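Local coordinates for 389aa long hypothetical nucleolar protein (Pyrococcus horikoshii, PDB 5ZVE) that methylates the C5 position of cytosine 72 in several tRNAs, using S-adenosyl-L-methionine as the methyl donor, at residues Phe17-Lys28 with Gln362-Leu370; Phe73-Asp82 with Leu160-Leu168. All blocks are in the same frame, centred on the assembly; numbering follows the deposited sequence.

Contact 1 (Phe17-Lys28 with Gln362-Leu370); sequences FGKEEANKIMKK and QRFYPHKHL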
loop_
_atom_site.group_PDB
_atom_site.type_symbol
_atom_site.label_atom_id
_atom_site.label_comp_id
_atom_site.label_asym_id
_atom_site.label_seq_id
_atom_site.Cartn_x
_atom_site.Cartn_y
_atom_site.Cartn_z
ATOM N N PHE A 17 -10.292 13.164 -14.677
ATOM C CA PHE A 17 -9.007 13.849 -14.601
ATOM C C PHE A 17 -8.672 14.632 -15.865
ATOM O O PHE A 17 -7.810 15.508 -15.843
ATOM C CB PHE A 17 -7.880 12.843 -14.334
ATOM C CG PHE A 17 -8.069 12.021 -13.092
ATOM C CD1 PHE A 17 -8.093 12.619 -11.844
ATOM C CD2 PHE A 17 -8.198 10.643 -13.172
ATOM C CE1 PHE A 17 -8.257 11.863 -10.700
ATOM C CE2 PHE A 17 -8.361 9.879 -12.031
ATOM C CZ PHE A 17 -8.389 10.491 -10.794
ATOM N N GLY A 18 -9.348 14.322 -16.963
ATOM C CA GLY A 18 -8.953 14.870 -18.247
ATOM C C GLY A 18 -8.063 13.867 -18.954
ATOM O O GLY A 18 -7.332 13.134 -18.294
ATOM N N LYS A 19 -8.126 13.828 -20.282
ATOM C CA LYS A 19 -7.394 12.839 -21.072
ATOM C C LYS A 19 -5.896 12.771 -20.777
ATOM O O LYS A 19 -5.342 11.688 -20.577
ATOM C CB LYS A 19 -7.568 13.129 -22.561
ATOM C CG LYS A 19 -7.218 11.959 -23.465
ATOM C CD LYS A 19 -7.300 12.366 -24.923
ATOM C CE LYS A 19 -6.964 11.210 -25.845
ATOM N NZ LYS A 19 -6.990 11.645 -27.265
ATOM N N GLU A 20 -5.246 13.928 -20.758
ATOM C CA GLU A 20 -3.803 13.983 -20.575
ATOM C C GLU A 20 -3.387 13.422 -19.221
ATOM O O GLU A 20 -2.557 12.514 -19.147
ATOM C CB GLU A 20 -3.300 15.416 -20.731
ATOM C CG GLU A 20 -1.795 15.546 -20.602
ATOM C CD GLU A 20 -1.306 16.949 -20.892
ATOM O OE1 GLU A 20 -2.118 17.896 -20.792
ATOM O OE2 GLU A 20 -0.105 17.104 -21.208
ATOM N N GLU A 21 -3.968 13.961 -18.156
ATOM C CA GLU A 21 -3.642 13.515 -16.807
ATOM C C GLU A 21 -4.005 12.052 -16.588
ATOM O O GLU A 21 -3.261 11.319 -15.934
ATOM C CB GLU A 21 -4.342 14.396 -15.775
ATOM C CG GLU A 21 -3.820 15.813 -15.760
ATOM C CD GLU A 21 -2.417 15.894 -15.198
ATOM O OE1 GLU A 21 -2.250 15.624 -13.991
ATOM O OE2 GLU A 21 -1.482 16.213 -15.965
ATOM N N ALA A 22 -5.147 11.637 -17.133
ATOM C CA ALA A 22 -5.587 10.248 -17.043
ATOM C C ALA A 22 -4.564 9.305 -17.665
ATOM O O ALA A 22 -4.298 8.227 -17.133
ATOM C CB ALA A 22 -6.940 10.068 -17.717
ATOM N N ASN A 23 -4.001 9.709 -18.798
ATOM C CA ASN A 23 -3.015 8.881 -19.484
ATOM C C ASN A 23 -1.704 8.804 -18.707
ATOM O O ASN A 23 -1.060 7.754 -18.667
ATOM C CB ASN A 23 -2.760 9.405 -20.902
ATOM C CG ASN A 23 -3.840 8.976 -21.888
ATOM O OD1 ASN A 23 -4.438 7.909 -21.750
ATOM N ND2 ASN A 23 -4.090 9.809 -22.889
ATOM N N LYS A 24 -1.320 9.917 -18.085
ATOM C CA LYS A 24 -0.108 9.968 -17.266
ATOM C C LYS A 24 -0.247 9.123 -16.007
ATOM O O LYS A 24 0.712 8.507 -15.556
ATOM C CB LYS A 24 0.227 11.409 -16.874
ATOM C CG LYS A 24 0.763 12.266 -18.004
ATOM C CD LYS A 24 0.740 13.740 -17.629
ATOM C CE LYS A 24 1.255 14.605 -18.767
ATOM N NZ LYS A 24 1.178 16.055 -18.440
ATOM N N ILE A 25 -1.447 9.110 -15.436
ATOM C CA ILE A 25 -1.710 8.354 -14.219
ATOM C C ILE A 25 -1.684 6.853 -14.508
ATOM O O ILE A 25 -1.030 6.083 -13.802
ATOM C CB ILE A 25 -3.064 8.742 -13.600
ATOM C CG1 ILE A 25 -2.955 10.090 -12.886
ATOM C CG2 ILE A 25 -3.553 7.662 -12.641
ATOM C CD1 ILE A 25 -4.264 10.852 -12.807
ATOM N N MET A 26 -2.378 6.443 -15.562
ATOM C CA MET A 26 -2.428 5.032 -15.926
ATOM C C MET A 26 -1.054 4.509 -16.329
ATOM O O MET A 26 -0.688 3.391 -15.978
ATOM C CB MET A 26 -3.437 4.808 -17.049
ATOM C CG MET A 26 -4.871 4.767 -16.567
ATOM S SD MET A 26 -6.053 4.406 -17.878
ATOM C CE MET A 26 -5.947 5.890 -18.870
ATOM N N LYS A 27 -0.293 5.322 -17.054
ATOM C CA LYS A 27 1.060 4.941 -17.447
ATOM C C LYS A 27 1.935 4.661 -16.231
ATOM O O LYS A 27 2.648 3.659 -16.184
ATOM C CB LYS A 27 1.707 6.026 -18.307
ATOM C CG LYS A 27 3.116 5.666 -18.767
ATOM C CD LYS A 27 3.778 6.805 -19.524
ATOM C CE LYS A 27 5.293 6.629 -19.575
ATOM N NZ LYS A 27 5.977 7.823 -20.156
ATOM N N LYS A 28 1.891 5.558 -15.251
ATOM C CA LYS A 28 2.717 5.416 -14.059
ATOM C C LYS A 28 2.197 4.321 -13.132
ATOM O O LYS A 28 2.985 3.649 -12.465
ATOM C CB LYS A 28 2.809 6.748 -13.314
ATOM C CG LYS A 28 3.681 7.768 -14.027
ATOM C CD LYS A 28 4.890 7.092 -14.666
ATOM C CE LYS A 28 5.824 8.102 -15.311
ATOM N NZ LYS A 28 6.985 7.431 -15.965
ATOM N N GLN A 362 -6.460 15.819 0.912
ATOM C CA GLN A 362 -5.155 15.688 0.287
ATOM C C GLN A 362 -5.077 14.451 -0.598
ATOM O O GLN A 362 -5.280 13.329 -0.136
ATOM C CB GLN A 362 -4.062 15.644 1.360
ATOM C CG GLN A 362 -2.650 15.663 0.804
ATOM C CD GLN A 362 -1.590 15.755 1.881
ATOM O OE1 GLN A 362 -0.413 15.932 1.581
ATOM N NE2 GLN A 362 -1.999 15.625 3.138
ATOM N N ARG A 363 -4.765 14.661 -1.872
ATOM C CA ARG A 363 -4.631 13.551 -2.808
ATOM C C ARG A 363 -3.185 13.343 -3.220
ATOM O O ARG A 363 -2.409 14.292 -3.308
ATOM C CB ARG A 363 -5.486 13.777 -4.056
ATOM C CG ARG A 363 -6.871 13.142 -3.998
ATOM C CD ARG A 363 -7.646 13.441 -5.265
ATOM N NE ARG A 363 -8.931 12.752 -5.322
ATOM C CZ ARG A 363 -9.135 11.617 -5.985
ATOM N NH1 ARG A 363 -8.134 11.035 -6.638
ATOM N NH2 ARG A 363 -10.339 11.060 -5.993
ATOM N N PHE A 364 -2.841 12.087 -3.475
ATOM C CA PHE A 364 -1.545 11.734 -4.020
ATOM C C PHE A 364 -1.729 11.070 -5.378
ATOM O O PHE A 364 -2.640 10.264 -5.570
ATOM C CB PHE A 364 -0.782 10.814 -3.066
ATOM C CG PHE A 364 -0.324 11.492 -1.801
ATOM C CD1 PHE A 364 -1.141 11.535 -0.684
ATOM C CD2 PHE A 364 0.929 12.082 -1.733
ATOM C CE1 PHE A 364 -0.719 12.159 0.480
ATOM C CE2 PHE A 364 1.361 12.706 -0.571
ATOM C CZ PHE A 364 0.534 12.746 0.538
ATOM N N TYR A 365 -0.879 11.451 -6.325
ATOM C CA TYR A 365 -0.909 10.900 -7.672
ATOM C C TYR A 365 0.445 10.296 -8.006
ATOM O O TYR A 365 1.474 10.840 -7.609
ATOM C CB TYR A 365 -1.265 11.979 -8.690
ATOM C CG TYR A 365 -2.662 12.534 -8.545
ATOM C CD1 TYR A 365 -3.752 11.864 -9.084
ATOM C CD2 TYR A 365 -2.889 13.732 -7.878
ATOM C CE1 TYR A 365 -5.034 12.370 -8.962
ATOM C CE2 TYR A 365 -4.170 14.248 -7.750
ATOM C CZ TYR A 365 -5.236 13.560 -8.295
ATOM O OH TYR A 365 -6.513 14.058 -8.179
ATOM N N PRO A 366 0.452 9.172 -8.745
ATOM C CA PRO A 366 1.718 8.508 -9.079
ATOM C C PRO A 366 2.649 9.355 -9.951
ATOM O O PRO A 366 3.865 9.313 -9.763
ATOM C CB PRO A 366 1.267 7.243 -9.829
ATOM C CG PRO A 366 -0.097 7.559 -10.339
ATOM C CD PRO A 366 -0.712 8.466 -9.306
ATOM N N HIS A 367 2.091 10.111 -10.889
ATOM C CA HIS A 367 2.910 10.894 -11.810
ATOM C C HIS A 367 3.388 12.199 -11.185
ATOM O O HIS A 367 4.387 12.764 -11.614
ATOM C CB HIS A 367 2.142 11.171 -13.108
ATOM C CG HIS A 367 0.937 12.042 -12.933
ATOM N ND1 HIS A 367 -0.086 11.738 -12.060
ATOM C CD2 HIS A 367 0.582 13.201 -13.538
ATOM C CE1 HIS A 367 -1.010 12.681 -12.123
ATOM N NE2 HIS A 367 -0.632 13.578 -13.014
ATOM N N LYS A 368 2.675 12.686 -10.177
ATOM C CA LYS A 368 3.073 13.925 -9.510
ATOM C C LYS A 368 3.956 13.703 -8.282
ATOM O O LYS A 368 4.883 14.469 -8.043
ATOM C CB LYS A 368 1.836 14.738 -9.108
ATOM C CG LYS A 368 1.009 15.251 -10.275
ATOM C CD LYS A 368 -0.142 16.126 -9.791
ATOM C CE LYS A 368 -0.865 16.791 -10.956
ATOM N NZ LYS A 368 -2.072 17.542 -10.506
ATOM N N HIS A 369 3.673 12.668 -7.498
ATOM C CA HIS A 369 4.340 12.520 -6.207
ATOM C C HIS A 369 5.162 11.246 -6.069
ATOM O O HIS A 369 5.763 11.012 -5.018
ATOM C CB HIS A 369 3.309 12.584 -5.081
ATOM C CG HIS A 369 2.329 13.699 -5.237
ATOM N ND1 HIS A 369 0.982 13.486 -5.453
ATOM C CD2 HIS A 369 2.494 15.044 -5.220
ATOM C CE1 HIS A 369 0.364 14.647 -5.556
ATOM N NE2 HIS A 369 1.260 15.610 -5.418
ATOM N N LEU A 370 5.172 10.425 -7.118
ATOM C CA LEU A 370 6.029 9.242 -7.171
ATOM C C LEU A 370 5.560 8.185 -6.170
ATOM O O LEU A 370 6.327 7.314 -5.752
ATOM C CB LEU A 370 7.490 9.632 -6.913
ATOM C CG LEU A 370 8.343 10.149 -8.075
ATOM C CD1 LEU A 370 7.582 11.094 -8.992
ATOM C CD2 LEU A 370 9.596 10.830 -7.523
#
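His367 holds CG between its backbone N and carbonyl carbon (chi1 65°), which sends the imidazole into the hole formed by Glu21, Lys24, Ile25 and Lys28; Glu21, its CG beside the backbone N and its chain bent at chi2 (-70°), curls its carboxylate to meet it. NE2 of His367 donates to OE1 of Glu21 over 2.8 Å, in the imidazole plane and nearly straight (167°), while OE1 is approached from above the carboxylate plane. CG1 of Ile25 lies 3.3 Å from CE1 of His367, and CB of Lys24 packs 3.8 Å from CD2 of His367. Were His367 cut back to an alanine, the hole among these four helix residues would probably lose its filling and Glu21 OE1 its imidazole donor. NZ of Lys368 adds a long salt bridge to OE1 of Glu21 at 4.0 Å. At the Phe17 end, Tyr365 turns its edge toward the face of Phe17, an offset edge-to-face pair with centroids 5.8 Å apart, and CD1 of Ile25 touches CD1 of Tyr365 at 3.9 Å. Arg363, near the Phe17 ring edge, spends its guanidinium on a salt bridge to Glu331 and a hydrogen bond to the Leu325 carbonyl. Helix 19-29, with Phe17 at the end of helix 7-17, thus packs on Tyr365 and the short helix 366-369 following strand 361-364, while Ala22 and Met26 rest on helix 7-17.

Contact 2 (Phe73-Asp82 with Leu160-Leu168); sequences FVREGPNFSD and LPKFKLPSL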
loop_
_atom_site.group_PDB
_atom_site.type_symbol
_atom_site.label_atom_id
_atom_site.label_comp_id
_atom_site.label_asym_id
_atom_site.label_seq_id
_atom_site.Cartn_x
_atom_site.Cartn_y
_atom_site.Cartn_z
ATOM N N PHE A 73 14.087 4.273 -0.915
ATOM C CA PHE A 73 15.082 3.764 -1.840
ATOM C C PHE A 73 14.667 4.118 -3.253
ATOM O O PHE A 73 13.485 4.058 -3.596
ATOM C CB PHE A 73 15.244 2.250 -1.694
ATOM C CG PHE A 73 15.560 1.803 -0.295
ATOM C CD1 PHE A 73 14.551 1.601 0.631
ATOM C CD2 PHE A 73 16.875 1.592 0.095
ATOM C CE1 PHE A 73 14.844 1.193 1.919
ATOM C CE2 PHE A 73 17.175 1.184 1.379
ATOM C CZ PHE A 73 16.159 0.986 2.295
ATOM N N VAL A 74 15.632 4.520 -4.066
ATOM C CA VAL A 74 15.325 4.893 -5.434
ATOM C C VAL A 74 15.190 3.625 -6.272
ATOM O O VAL A 74 16.020 2.716 -6.196
ATOM C CB VAL A 74 16.401 5.821 -6.029
ATOM C CG1 VAL A 74 16.077 6.144 -7.476
ATOM C CG2 VAL A 74 16.496 7.108 -5.214
ATOM N N ARG A 75 14.144 3.586 -7.084
ATOM C CA ARG A 75 13.848 2.435 -7.923
ATOM C C ARG A 75 14.786 2.372 -9.128
ATOM O O ARG A 75 15.220 3.401 -9.638
ATOM C CB ARG A 75 12.386 2.498 -8.367
ATOM C CG ARG A 75 11.973 1.457 -9.379
ATOM C CD ARG A 75 11.677 2.127 -10.704
ATOM N NE ARG A 75 10.259 2.382 -10.888
ATOM C CZ ARG A 75 9.756 3.199 -11.809
ATOM N NH1 ARG A 75 10.561 3.864 -12.624
ATOM N NH2 ARG A 75 8.442 3.347 -11.911
ATOM N N GLU A 76 15.100 1.159 -9.572
ATOM C CA GLU A 76 15.916 0.962 -10.765
ATOM C C GLU A 76 15.055 0.432 -11.910
ATOM O O GLU A 76 14.209 -0.438 -11.710
ATOM C CB GLU A 76 17.065 -0.005 -10.471
ATOM C CG GLU A 76 18.041 0.514 -9.419
ATOM C CD GLU A 76 19.090 -0.513 -9.026
ATOM O OE1 GLU A 76 19.055 -1.642 -9.555
ATOM O OE2 GLU A 76 19.943 -0.191 -8.171
ATOM N N GLY A 77 15.260 0.975 -13.105
ATOM C CA GLY A 77 14.525 0.537 -14.280
ATOM C C GLY A 77 13.799 1.673 -14.985
ATOM O O GLY A 77 13.780 2.805 -14.489
ATOM N N PRO A 78 13.163 1.376 -16.131
ATOM C CA PRO A 78 13.013 0.040 -16.719
ATOM C C PRO A 78 14.291 -0.479 -17.365
ATOM O O PRO A 78 14.984 0.257 -18.067
ATOM C CB PRO A 78 11.917 0.245 -17.768
ATOM C CG PRO A 78 12.051 1.673 -18.162
ATOM C CD PRO A 78 12.459 2.406 -16.916
ATOM N N ASN A 79 14.591 -1.749 -17.116
ATOM C CA ASN A 79 15.830 -2.354 -17.585
ATOM C C ASN A 79 15.750 -2.831 -19.030
ATOM O O ASN A 79 16.756 -3.224 -19.612
ATOM C CB ASN A 79 16.216 -3.512 -16.670
ATOM C CG ASN A 79 16.602 -3.044 -15.289
ATOM O OD1 ASN A 79 17.197 -1.980 -15.131
ATOM N ND2 ASN A 79 16.256 -3.829 -14.277
ATOM N N PHE A 80 14.552 -2.799 -19.602
ATOM C CA PHE A 80 14.396 -3.035 -21.028
ATOM C C PHE A 80 13.150 -2.335 -21.560
ATOM O O PHE A 80 12.272 -1.930 -20.795
ATOM C CB PHE A 80 14.352 -4.536 -21.345
ATOM C CG PHE A 80 13.450 -5.331 -20.446
ATOM C CD1 PHE A 80 12.091 -5.418 -20.706
ATOM C CD2 PHE A 80 13.967 -6.027 -19.365
ATOM C CE1 PHE A 80 11.262 -6.159 -19.891
ATOM C CE2 PHE A 80 13.146 -6.773 -18.547
ATOM C CZ PHE A 80 11.789 -6.839 -18.807
ATOM N N SER A 81 13.091 -2.185 -22.878
ATOM C CA SER A 81 12.007 -1.458 -23.527
ATOM C C SER A 81 10.681 -2.205 -23.431
ATOM O O SER A 81 10.649 -3.420 -23.232
ATOM C CB SER A 81 12.355 -1.192 -24.994
ATOM O OG SER A 81 11.325 -0.461 -25.634
ATOM N N ASP A 82 9.585 -1.469 -23.574
ATOM C CA ASP A 82 8.256 -2.052 -23.464
ATOM C C ASP A 82 7.957 -2.996 -24.624
ATOM O O ASP A 82 7.130 -3.896 -24.496
ATOM C CB ASP A 82 7.199 -0.951 -23.395
ATOM C CG ASP A 82 7.192 -0.238 -22.060
ATOM O OD1 ASP A 82 8.077 -0.526 -21.227
ATOM O OD2 ASP A 82 6.306 0.614 -21.845
ATOM N N LEU A 160 17.768 -9.835 -14.773
ATOM C CA LEU A 160 17.296 -8.632 -15.440
ATOM C C LEU A 160 15.797 -8.462 -15.254
ATOM O O LEU A 160 15.014 -8.718 -16.170
ATOM C CB LEU A 160 17.639 -8.668 -16.930
ATOM C CG LEU A 160 17.469 -7.329 -17.652
ATOM C CD1 LEU A 160 18.509 -6.318 -17.168
ATOM C CD2 LEU A 160 17.558 -7.532 -19.154
ATOM N N PRO A 161 15.388 -8.037 -14.052
ATOM C CA PRO A 161 13.985 -7.698 -13.819
ATOM C C PRO A 161 13.616 -6.435 -14.586
ATOM O O PRO A 161 14.498 -5.647 -14.901
ATOM C CB PRO A 161 13.925 -7.475 -12.309
ATOM C CG PRO A 161 15.295 -6.988 -11.967
ATOM C CD PRO A 161 16.227 -7.755 -12.873
ATOM N N LYS A 162 12.341 -6.250 -14.894
ATOM C CA LYS A 162 11.912 -5.033 -15.561
ATOM C C LYS A 162 12.227 -3.818 -14.679
ATOM O O LYS A 162 12.732 -2.801 -15.154
ATOM C CB LYS A 162 10.424 -5.113 -15.887
ATOM C CG LYS A 162 9.825 -3.830 -16.398
ATOM C CD LYS A 162 10.041 -3.645 -17.876
ATOM C CE LYS A 162 8.837 -2.965 -18.502
ATOM N NZ LYS A 162 9.187 -2.301 -19.786
ATOM N N PHE A 163 11.941 -3.947 -13.387
ATOM C CA PHE A 163 12.290 -2.930 -12.401
ATOM C C PHE A 163 12.942 -3.590 -11.199
ATOM O O PHE A 163 12.747 -4.780 -10.956
ATOM C CB PHE A 163 11.063 -2.138 -11.939
ATOM C CG PHE A 163 10.406 -1.336 -13.023
ATOM C CD1 PHE A 163 10.862 -0.064 -13.336
ATOM C CD2 PHE A 163 9.317 -1.844 -13.714
ATOM C CE1 PHE A 163 10.254 0.684 -14.328
ATOM C CE2 PHE A 163 8.696 -1.098 -14.706
ATOM C CZ PHE A 163 9.167 0.165 -15.017
ATOM N N LYS A 164 13.712 -2.815 -10.448
ATOM C CA LYS A 164 14.356 -3.327 -9.250
ATOM C C LYS A 164 14.095 -2.448 -8.030
ATOM O O LYS A 164 14.460 -1.276 -8.005
ATOM C CB LYS A 164 15.861 -3.460 -9.477
ATOM C CG LYS A 164 16.630 -3.982 -8.277
ATOM C CD LYS A 164 16.046 -5.272 -7.755
ATOM C CE LYS A 164 16.900 -5.842 -6.633
ATOM N NZ LYS A 164 16.210 -6.972 -5.945
ATOM N N LEU A 165 13.447 -3.040 -7.030
ATOM C CA LEU A 165 13.313 -2.452 -5.708
ATOM C C LEU A 165 14.063 -3.354 -4.741
ATOM O O LEU A 165 14.118 -4.561 -4.944
ATOM C CB LEU A 165 11.844 -2.324 -5.293
ATOM C CG LEU A 165 10.951 -1.327 -6.034
ATOM C CD1 LEU A 165 9.540 -1.360 -5.475
ATOM C CD2 LEU A 165 11.525 0.067 -5.924
ATOM N N PRO A 166 14.664 -2.771 -3.696
ATOM C CA PRO A 166 15.396 -3.592 -2.723
ATOM C C PRO A 166 14.485 -4.589 -2.013
ATOM O O PRO A 166 13.330 -4.269 -1.742
ATOM C CB PRO A 166 15.952 -2.555 -1.737
ATOM C CG PRO A 166 15.034 -1.387 -1.866
ATOM C CD PRO A 166 14.641 -1.349 -3.315
ATOM N N SER A 167 14.996 -5.784 -1.736
ATOM C CA SER A 167 14.286 -6.739 -0.890
ATOM C C SER A 167 14.761 -6.578 0.548
ATOM O O SER A 167 15.945 -6.753 0.839
ATOM C CB SER A 167 14.511 -8.170 -1.366
ATOM O OG SER A 167 15.879 -8.507 -1.261
ATOM N N LEU A 168 13.843 -6.231 1.442
ATOM C CA LEU A 168 14.209 -5.906 2.813
ATOM C C LEU A 168 13.726 -6.944 3.817
ATOM O O LEU A 168 14.142 -6.934 4.976
ATOM C CB LEU A 168 13.651 -4.537 3.189
ATOM C CG LEU A 168 13.893 -3.434 2.160
ATOM C CD1 LEU A 168 13.055 -2.219 2.502
ATOM C CD2 LEU A 168 15.362 -3.070 2.097
HETATM O O HOH W 1 16.119 -0.148 -6.184
#
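The Arg75 guanidinium has the Phe163 ring over one face: CE1 of Phe163 stands 3.5 Å above the centre of the guanidinium plane, with the two planes 44° apart, so this is a tilted cover and not a parallel stack. At the edge of the Phe163 ring, near its plane, comes the carbonyl O of Glu76, and on the Phe80 ring that place is taken by the carbonyl O of Leu160. CG of Pro166 makes an off-centre CH-pi contact with Phe73, 4.1 Å from the ring centroid, and the methyls of Leu168 reach the far end of that ring.

The backbones meet in a single antiparallel bridge, the hydrogen-bonded pair Glu76 and Lys164, with N of Lys164 to O of Glu76 at 2.7 Å and the return bond from N of Glu76 to O of Lys164 at 3.0 Å. Beside it a water donates to the carbonyls of Val74 and Lys164. At Gly77 a CB would clash with the Lys162 carbonyl O and the Phe163 ring, and the backbone angles (phi 124°) would by themselves press it against the preceding carbonyl. After the cis peptide before Pro78, Asn79 grips the other segment twice: its N donates to O of Lys162, and ND2 donates to O of Pro161 at 2.6 Å, with that acceptor close to the amide plane. Lys162, bent at chi2 (84°), runs past Phe80, CD lying 3.4 Å from CE1 of the ring, and its NZ forms a salt bridge with OD1 of Asp82.

Arg75 has further partners in Glu31 and the Pro32 carbonyl, and Phe163 pairs edge-to-face with Tyr102. Phe73 and Leu168 pack on Ile38 of strand 35-40, whereas Phe80 and Leu160 lie against strand 134-140, joining the four-stranded antiparallel sheet to the PUA sheet.

Overall arrangement
The centres of the two contacts are 20 Å apart; their nearest atoms come within about 5 Å without touching. Along the chain, residues 17-28 come first, then 73-82 and 160-168, and 362-370 last, so both segments of contact 2 fall between those of contact 1. Residues 17-28 and most of 73-82 belong to the N-terminal ferredoxin-like region, although on different elements, helix 19-29 and the end of strand 70-74. Contact 1 fastens this N-terminal part to the methyltransferase region; contact 2 links it to the strand 154-161 side of the PUA sheet. The N-terminal part thus touches both, which probably helps set the PUA region relative to the catalytic one.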